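Local structure of formate dehydrogenase subunit beta (Desulfovibrio gigas, 1H0H) at residues Trp65-Arg73 against Lys206-Ala214. The protein carries electrons through three [4Fe-4S] clusters as the small subunit of formate dehydrogenase, which reversibly oxidises formate to carbon dioxide. Numbering follows the deposited sequence.
Sequences WLFFPDQCR and KLYHEYAVA. With SF4 (iron/sulfur cluster), chain N; SF4 (iron/sulfur cluster), chain M.
Leu66 lies over one face of the Tyr208 ring. Its CB sits 4.0 Å from the ring centroid and 20° off the normal, a CH-pi contact. CG stands anti to the carbonyl carbon (chi1 -54°), and the extended branch beyond it carries CD1 over the ring and to 3.9 Å from Leu207 CB. At the edge of the same ring, Phe67 O lies near the plane, 3.4 Å from Tyr208 CD2. The phenol OH bonds to the backbone N of Ala202.

Phe68 comes next on the same side. His209 CB lies over one face of its ring, and Tyr208 CB meets CD1 obliquely. The far end of the ring, CZ, is 3.9 Å from Ala212 CB. Phe199 of strand 197-201 stacks on this ring as well. A water lies 2.8 Å from both Leu66 O and Tyr208 O and links strand and tail.

Farther along, Arg73 bends at chi2 (-64°) and brings its guanidinium back to Asp70. NH1 forms a salt bridge with Asp70 OD1 at 2.9 Å, though the hydrogen bond within it is weak. NH2 makes a weak but straight bond to Ala212 O, 3.4 Å long. A second water accepts from NE and donates to Ala212 O. The other carboxylate oxygen of Asp70 pairs with Arg53 of strand 51-59.

Just before Arg73, Cys72 SG binds iron FE2 of one cluster at 2.3 Å, and Gln71 NE2 comes near a second cluster. The C-terminal tail thus packs against the strand that leads into Cys72. Ala212 O is held by two donors, and the Asp70 carboxylate, shared by Arg73 and Arg53, would probably offset their positive charge.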
# COMPACT_ATOMS: atom_id res chain seq x y z
N TRP B 65 -18.81 -14.46 8.52
CA TRP B 65 -19.04 -14.28 7.11
C TRP B 65 -18.49 -15.52 6.43
O TRP B 65 -17.27 -15.75 6.42
CB TRP B 65 -18.32 -13.03 6.64
CG TRP B 65 -18.85 -12.37 5.44
CD1 TRP B 65 -19.87 -12.78 4.64
CD2 TRP B 65 -18.34 -11.15 4.86
NE1 TRP B 65 -20.05 -11.88 3.62
CE2 TRP B 65 -19.12 -10.87 3.73
CE3 TRP B 65 -17.29 -10.27 5.21
CZ2 TRP B 65 -18.90 -9.73 2.93
CZ3 TRP B 65 -17.08 -9.14 4.43
CH2 TRP B 65 -17.87 -8.89 3.30
N LEU B 66 -19.39 -16.31 5.87
CA LEU B 66 -19.07 -17.62 5.32
C LEU B 66 -18.93 -17.59 3.82
O LEU B 66 -19.80 -17.10 3.12
CB LEU B 66 -20.14 -18.65 5.69
CG LEU B 66 -20.42 -18.74 7.19
CD1 LEU B 66 -21.45 -19.83 7.51
CD2 LEU B 66 -19.12 -18.96 7.98
N PHE B 67 -17.84 -18.16 3.36
CA PHE B 67 -17.49 -18.15 1.95
C PHE B 67 -17.48 -19.57 1.36
O PHE B 67 -17.03 -20.50 2.01
CB PHE B 67 -16.11 -17.51 1.78
CG PHE B 67 -15.97 -16.16 2.44
CD1 PHE B 67 -16.95 -15.20 2.32
CD2 PHE B 67 -14.84 -15.85 3.19
CE1 PHE B 67 -16.83 -13.96 2.94
CE2 PHE B 67 -14.71 -14.61 3.81
CZ PHE B 67 -15.69 -13.65 3.66
N PHE B 68 -17.92 -19.68 0.12
CA PHE B 68 -18.03 -20.94 -0.60
C PHE B 68 -17.70 -20.72 -2.08
O PHE B 68 -18.51 -20.19 -2.83
CB PHE B 68 -19.48 -21.44 -0.47
CG PHE B 68 -19.66 -22.90 -0.72
CD1 PHE B 68 -19.45 -23.83 0.30
CD2 PHE B 68 -20.10 -23.35 -1.94
CE1 PHE B 68 -19.65 -25.22 0.06
CE2 PHE B 68 -20.27 -24.71 -2.18
CZ PHE B 68 -20.05 -25.64 -1.18
N PRO B 69 -16.50 -21.09 -2.50
CA PRO B 69 -16.06 -20.90 -3.90
C PRO B 69 -16.61 -22.04 -4.77
O PRO B 69 -15.91 -23.01 -5.07
CB PRO B 69 -14.54 -20.98 -3.82
CG PRO B 69 -14.21 -21.59 -2.54
CD PRO B 69 -15.45 -21.70 -1.67
N ASP B 70 -17.85 -21.86 -5.20
CA ASP B 70 -18.64 -22.87 -5.85
C ASP B 70 -18.19 -23.18 -7.28
O ASP B 70 -17.69 -22.31 -7.98
CB ASP B 70 -20.10 -22.40 -5.81
CG ASP B 70 -21.08 -23.51 -5.86
OD1 ASP B 70 -20.66 -24.68 -5.99
OD2 ASP B 70 -22.30 -23.29 -5.79
N GLN B 71 -18.31 -24.44 -7.66
CA GLN B 71 -17.99 -24.92 -8.99
C GLN B 71 -18.58 -26.34 -9.07
O GLN B 71 -18.96 -26.92 -8.05
CB GLN B 71 -16.47 -24.98 -9.21
CG GLN B 71 -15.81 -25.98 -8.28
CD GLN B 71 -14.29 -26.15 -8.49
OE1 GLN B 71 -13.49 -25.62 -7.71
NE2 GLN B 71 -13.91 -26.93 -9.50
N CYS B 72 -18.61 -26.90 -10.27
CA CYS B 72 -19.07 -28.27 -10.48
C CYS B 72 -18.32 -29.22 -9.54
O CYS B 72 -17.13 -29.05 -9.30
CB CYS B 72 -18.78 -28.68 -11.91
SG CYS B 72 -19.01 -30.44 -12.22
N ARG B 73 -19.01 -30.24 -9.02
CA ARG B 73 -18.38 -31.17 -8.08
C ARG B 73 -17.65 -32.32 -8.76
O ARG B 73 -17.03 -33.12 -8.09
CB ARG B 73 -19.43 -31.79 -7.17
CG ARG B 73 -20.29 -30.77 -6.46
CD ARG B 73 -19.55 -29.85 -5.46
NE ARG B 73 -20.53 -29.20 -4.60
CZ ARG B 73 -21.21 -28.11 -4.93
NH1 ARG B 73 -21.01 -27.52 -6.12
NH2 ARG B 73 -22.08 -27.61 -4.07
N LYS B 206 -25.74 -25.62 4.55
CA LYS B 206 -26.78 -24.75 4.03
C LYS B 206 -26.62 -23.28 4.46
O LYS B 206 -27.27 -22.38 3.92
CB LYS B 206 -28.16 -25.34 4.34
CG LYS B 206 -28.51 -26.57 3.47
CD LYS B 206 -29.85 -27.19 3.86
CE LYS B 206 -30.22 -28.36 2.98
NZ LYS B 206 -29.07 -29.32 2.76
N LEU B 207 -25.76 -23.04 5.44
CA LEU B 207 -25.45 -21.67 5.84
C LEU B 207 -24.45 -21.09 4.85
O LEU B 207 -24.31 -19.87 4.73
CB LEU B 207 -24.87 -21.63 7.25
CG LEU B 207 -25.86 -22.03 8.33
CD1 LEU B 207 -25.20 -22.12 9.67
CD2 LEU B 207 -26.99 -21.03 8.35
N TYR B 208 -23.76 -21.96 4.12
CA TYR B 208 -22.83 -21.50 3.08
C TYR B 208 -23.53 -21.35 1.74
O TYR B 208 -23.32 -20.38 1.01
CB TYR B 208 -21.65 -22.45 2.91
CG TYR B 208 -20.69 -22.50 4.08
CD1 TYR B 208 -21.05 -23.12 5.28
CD2 TYR B 208 -19.42 -21.95 3.97
CE1 TYR B 208 -20.16 -23.17 6.35
CE2 TYR B 208 -18.51 -22.02 5.03
CZ TYR B 208 -18.88 -22.62 6.22
OH TYR B 208 -17.98 -22.66 7.27
N HIS B 209 -24.37 -22.33 1.41
CA HIS B 209 -25.07 -22.31 0.14
C HIS B 209 -26.17 -23.35 0.18
O HIS B 209 -25.97 -24.44 0.73
CB HIS B 209 -24.10 -22.62 -1.01
CG HIS B 209 -24.74 -22.65 -2.36
ND1 HIS B 209 -25.65 -21.70 -2.76
CD2 HIS B 209 -24.60 -23.51 -3.39
CE1 HIS B 209 -26.03 -21.97 -4.00
NE2 HIS B 209 -25.41 -23.07 -4.40
N GLU B 210 -27.34 -22.99 -0.34
CA GLU B 210 -28.51 -23.87 -0.26
C GLU B 210 -28.28 -25.21 -0.92
O GLU B 210 -28.91 -26.21 -0.58
CB GLU B 210 -29.74 -23.20 -0.87
CG GLU B 210 -29.61 -22.78 -2.34
CD GLU B 210 -30.85 -22.03 -2.85
OE1 GLU B 210 -31.98 -22.28 -2.36
OE2 GLU B 210 -30.70 -21.17 -3.74
N TYR B 211 -27.34 -25.24 -1.85
CA TYR B 211 -27.04 -26.45 -2.58
C TYR B 211 -25.64 -26.96 -2.32
O TYR B 211 -25.09 -27.70 -3.11
CB TYR B 211 -27.24 -26.23 -4.07
CG TYR B 211 -28.63 -25.77 -4.46
CD1 TYR B 211 -29.75 -26.52 -4.13
CD2 TYR B 211 -28.81 -24.59 -5.16
CE1 TYR B 211 -31.02 -26.09 -4.49
CE2 TYR B 211 -30.06 -24.17 -5.55
CZ TYR B 211 -31.16 -24.91 -5.21
OH TYR B 211 -32.42 -24.48 -5.59
N ALA B 212 -25.10 -26.58 -1.17
CA ALA B 212 -23.79 -27.08 -0.72
C ALA B 212 -23.73 -28.61 -0.69
O ALA B 212 -22.72 -29.17 -1.12
CB ALA B 212 -23.45 -26.51 0.62
N VAL B 213 -24.75 -29.28 -0.15
CA VAL B 213 -24.79 -30.75 -0.20
C VAL B 213 -26.03 -31.21 -0.94
O VAL B 213 -26.98 -30.46 -1.07
CB VAL B 213 -24.76 -31.43 1.18
CG1 VAL B 213 -23.49 -31.08 1.93
CG2 VAL B 213 -25.99 -31.08 2.00
N ALA B 214 -26.01 -32.44 -1.43
CA ALA B 214 -27.13 -32.95 -2.20
C ALA B 214 -28.36 -33.14 -1.31
O ALA B 214 -29.50 -32.94 -1.75
CB ALA B 214 -26.77 -34.24 -2.90
OXT ALA B 214 -28.22 -33.50 -0.13
FE1 SF4 N . -23.89 -31.26 -11.39
FE2 SF4 N . -21.21 -31.09 -12.02
FE3 SF4 N . -22.28 -33.37 -10.65
FE4 SF4 N . -22.93 -32.92 -13.30
S1 SF4 N . -20.79 -33.46 -12.44
S2 SF4 N . -24.36 -33.47 -11.74
S3 SF4 N . -22.98 -30.55 -13.35
S4 SF4 N . -22.12 -31.13 -9.87
FE1 SF4 M . -10.65 -24.78 -13.84
FE2 SF4 M . -11.30 -24.04 -11.27
FE3 SF4 M . -13.08 -25.51 -12.80
FE4 SF4 M . -12.58 -22.86 -13.38
S1 SF4 M . -13.49 -23.74 -11.44
S2 SF4 M . -12.69 -24.65 -14.82
S3 SF4 M . -10.44 -22.61 -12.86
S4 SF4 M . -11.04 -26.28 -12.19
O HOH W 1 -20.95 -18.86 1.21
O HOH W 2 -21.07 -31.01 -2.31